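Local coordinates for alpha-1,3-glucanase (Bacillus circulans, PDB 5ZRU), which is a glycoside hydrolase of family 87, here its catalytic unit, and probably hydrolyses alpha-1,3-glucan, at residues D455-N460 and N491-N496. Numbering follows the deposited sequence.
Sequences DTTIIN and NIDIIN
Two successive rungs of the right-handed parallel beta-helix, the fold of the pectate-lyase-like clan, pair in register where Thr456 to Ile459 run alongside Ile492 to Ile495, their short strand axes 4.7 Å apart at closest and 9° from parallel. Five backbone hydrogen bonds join them in the staggered parallel pattern: Thr456 N to Asn491 O, Asp493 N to Thr456 O, Ile458 N to Asp493 O (2.7 Å), Ile495 N to Ile458 O, and Asn460 N to Ile495 O. On the buried face, Ile458 and Ile494 lie side by side, CG2 to CG2 at 4.0 Å, while Ile458 CD1 slants across to Ile492 CG2 (3.9 Å). Ile492 has CG1 beside its backbone N (chi1 -45°), and a chi2 of -70° brings CD1 back to within 4.0 Å of Thr456 CB. With an alanine here, CG2 and CD1 would be gone, and a gap would probably open beside Thr456 CB and Ile458 CD1. On the other face, Ile495 CD1 reaches Thr457 CG2, and Arg12 binds both Thr457 OG1 and Asp493 OD2, the latter as a salt bridge. At the two ends of the pair, waters bridge Asp455 OD2 to Asn491 ND2 and Asn460 OD1 to Asn496 ND2; Asn460 OD1 also lies 3.4 Å from Asn496 CB, and Asn460 ND2 binds Asp427. Backbone bonds thus join the rungs between a largely aliphatic interior and a mixed outer face.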
ATOM      1  N   ASP A 455      -2.122  -1.177  19.608  1.00  7.54           N
ATOM      2  CA  ASP A 455      -1.894   0.258  19.530  1.00  9.98           C
ATOM      3  C   ASP A 455      -2.218   0.787  18.141  1.00  9.91           C
ATOM      4  O   ASP A 455      -1.401   1.431  17.489  1.00 10.35           O
ATOM      5  CB  ASP A 455      -0.455   0.581  19.941  1.00  9.75           C
ATOM      6  CG  ASP A 455      -0.197   0.258  21.397  1.00 12.83           C
ATOM      7  OD1 ASP A 455      -0.612   1.066  22.254  1.00 14.38           O
ATOM      8  OD2 ASP A 455       0.380  -0.815  21.683  1.00 16.24           O
ATOM      9  N   THR A 456      -3.425   0.495  17.674  1.00  9.05           N
ATOM     10  CA  THR A 456      -3.724   0.714  16.266  1.00 10.11           C
ATOM     11  C   THR A 456      -5.094   1.354  16.128  1.00 11.10           C
ATOM     12  O   THR A 456      -6.031   0.985  16.838  1.00  9.77           O
ATOM     13  CB  THR A 456      -3.645  -0.605  15.485  1.00 10.38           C
ATOM     14  OG1 THR A 456      -2.272  -1.018  15.396  1.00 11.08           O
ATOM     15  CG2 THR A 456      -4.219  -0.464  14.064  1.00 11.27           C
ATOM     16  N   THR A 457      -5.191   2.333  15.233  1.00  8.38           N
ATOM     17  CA  THR A 457      -6.434   3.029  14.931  1.00  8.53           C
ATOM     18  C   THR A 457      -6.903   2.629  13.541  1.00 10.17           C
ATOM     19  O   THR A 457      -6.118   2.650  12.587  1.00  9.87           O
ATOM     20  CB  THR A 457      -6.245   4.543  15.013  1.00 10.20           C
ATOM     21  OG1 THR A 457      -5.901   4.883  16.357  1.00 11.20           O
ATOM     22  CG2 THR A 457      -7.527   5.288  14.614  1.00 11.93           C
ATOM     23  N   ILE A 458      -8.177   2.254  13.446  1.00 10.61           N
ATOM     24  CA  ILE A 458      -8.798   1.763  12.223  1.00  7.53           C
ATOM     25  C   ILE A 458      -9.989   2.657  11.941  1.00  9.45           C
ATOM     26  O   ILE A 458     -10.797   2.907  12.843  1.00 11.25           O
ATOM     27  CB  ILE A 458      -9.249   0.297  12.376  1.00  8.47           C
ATOM     28  CG1 ILE A 458      -8.041  -0.627  12.527  1.00 10.86           C
ATOM     29  CG2 ILE A 458     -10.169  -0.098  11.224  1.00 10.11           C
ATOM     30  CD1 ILE A 458      -8.396  -2.021  13.083  1.00 11.11           C
ATOM     31  N   ILE A 459     -10.105   3.142  10.702  1.00 10.14           N
ATOM     32  CA  ILE A 459     -11.117   4.141  10.363  1.00  9.65           C
ATOM     33  C   ILE A 459     -11.773   3.776   9.035  1.00  9.54           C
ATOM     34  O   ILE A 459     -11.079   3.513   8.046  1.00  9.01           O
ATOM     35  CB  ILE A 459     -10.516   5.562  10.285  1.00 10.74           C
ATOM     36  CG1 ILE A 459      -9.833   5.942  11.599  1.00 10.24           C
ATOM     37  CG2 ILE A 459     -11.601   6.599   9.943  1.00 10.99           C
ATOM     38  CD1 ILE A 459      -9.153   7.318  11.564  1.00 12.95           C
ATOM     39  N   ASN A 460     -13.110   3.764   9.014  1.00  9.61           N
ATOM     40  CA  ASN A 460     -13.884   3.620   7.776  1.00  8.46           C
ATOM     41  C   ASN A 460     -13.577   2.312   7.050  1.00 12.54           C
ATOM     42  O   ASN A 460     -13.587   2.261   5.818  1.00 11.16           O
ATOM     43  CB  ASN A 460     -13.643   4.794   6.819  1.00  7.67           C
ATOM     44  CG  ASN A 460     -14.044   6.127   7.396  1.00 13.49           C
ATOM     45  OD1 ASN A 460     -14.906   6.211   8.263  1.00 13.64           O
ATOM     46  ND2 ASN A 460     -13.413   7.190   6.904  1.00 14.58           N
ATOM     47  N   ASN A 491      -5.401  -2.515  22.702  1.00 11.34           N
ATOM     48  CA  ASN A 491      -5.402  -1.075  22.437  1.00  9.52           C
ATOM     49  C   ASN A 491      -5.695  -0.798  20.960  1.00 10.69           C
ATOM     50  O   ASN A 491      -4.873  -0.255  20.223  1.00 11.69           O
ATOM     51  CB  ASN A 491      -4.070  -0.442  22.859  1.00  9.49           C
ATOM     52  CG  ASN A 491      -3.940  -0.309  24.366  1.00 12.88           C
ATOM     53  OD1 ASN A 491      -4.892   0.083  25.051  1.00 11.97           O
ATOM     54  ND2 ASN A 491      -2.759  -0.625  24.888  1.00 11.02           N
ATOM     55  N   ILE A 492      -6.882  -1.205  20.525  1.00  9.37           N
ATOM     56  CA  ILE A 492      -7.310  -0.999  19.142  1.00 11.23           C
ATOM     57  C   ILE A 492      -8.522  -0.086  19.161  1.00 12.62           C
ATOM     58  O   ILE A 492      -9.496  -0.365  19.869  1.00 11.40           O
ATOM     59  CB  ILE A 492      -7.666  -2.318  18.427  1.00 10.81           C
ATOM     60  CG1 ILE A 492      -6.616  -3.410  18.678  1.00 14.38           C
ATOM     61  CG2 ILE A 492      -7.913  -2.064  16.927  1.00 10.76           C
ATOM     62  CD1 ILE A 492      -5.287  -3.187  18.005  1.00 12.47           C
ATOM     63  N   ASP A 493      -8.480   0.976  18.359  1.00  9.49           N
ATOM     64  CA  ASP A 493      -9.628   1.854  18.169  1.00  8.81           C
ATOM     65  C   ASP A 493     -10.187   1.596  16.780  1.00 12.23           C
ATOM     66  O   ASP A 493      -9.456   1.702  15.789  1.00 10.45           O
ATOM     67  CB  ASP A 493      -9.232   3.319  18.333  1.00 10.43           C
ATOM     68  CG  ASP A 493      -8.793   3.634  19.749  1.00 15.98           C
ATOM     69  OD1 ASP A 493      -9.671   3.813  20.615  1.00 16.64           O
ATOM     70  OD2 ASP A 493      -7.573   3.663  19.997  1.00 19.35           O
ATOM     71  N   ILE A 494     -11.470   1.240  16.714  1.00  9.45           N
ATOM     72  CA  ILE A 494     -12.127   0.872  15.464  1.00  9.40           C
ATOM     73  C   ILE A 494     -13.284   1.840  15.261  1.00 11.60           C
ATOM     74  O   ILE A 494     -14.303   1.754  15.961  1.00  9.71           O
ATOM     75  CB  ILE A 494     -12.619  -0.583  15.469  1.00  8.38           C
ATOM     76  CG1 ILE A 494     -11.590  -1.512  16.146  1.00  9.64           C
ATOM     77  CG2 ILE A 494     -12.875  -1.052  14.042  1.00  9.09           C
ATOM     78  CD1 ILE A 494     -11.998  -3.001  16.183  1.00 12.22           C
ATOM     79  N   ILE A 495     -13.149   2.733  14.280  1.00  8.79           N
ATOM     80  CA  ILE A 495     -14.019   3.896  14.138  1.00 10.83           C
ATOM     81  C   ILE A 495     -14.788   3.830  12.824  1.00 11.22           C
ATOM     82  O   ILE A 495     -14.192   3.652  11.755  1.00 10.38           O
ATOM     83  CB  ILE A 495     -13.201   5.196  14.219  1.00  9.97           C
ATOM     84  CG1 ILE A 495     -12.474   5.259  15.568  1.00 13.32           C
ATOM     85  CG2 ILE A 495     -14.081   6.413  13.964  1.00 11.79           C
ATOM     86  CD1 ILE A 495     -11.282   6.168  15.552  1.00 15.21           C
ATOM     87  N   ASN A 496     -16.112   4.013  12.912  1.00 10.03           N
ATOM     88  CA  ASN A 496     -16.989   4.157  11.744  1.00 12.24           C
ATOM     89  C   ASN A 496     -16.838   2.999  10.761  1.00  9.56           C
ATOM     90  O   ASN A 496     -16.637   3.192   9.559  1.00 12.15           O
ATOM     91  CB  ASN A 496     -16.754   5.497  11.049  1.00 13.26           C
ATOM     92  CG  ASN A 496     -17.505   6.628  11.722  1.00 28.00           C
ATOM     93  OD1 ASN A 496     -18.501   6.393  12.411  1.00 28.79           O
ATOM     94  ND2 ASN A 496     -17.028   7.860  11.543  1.00 30.31           N
TER
HETATM   95  O   HOH W   1      -0.602  -2.095  23.699  1.00 14.57           O
HETATM   96  O   HOH W   2     -14.909   8.467  10.052  1.00 21.60           O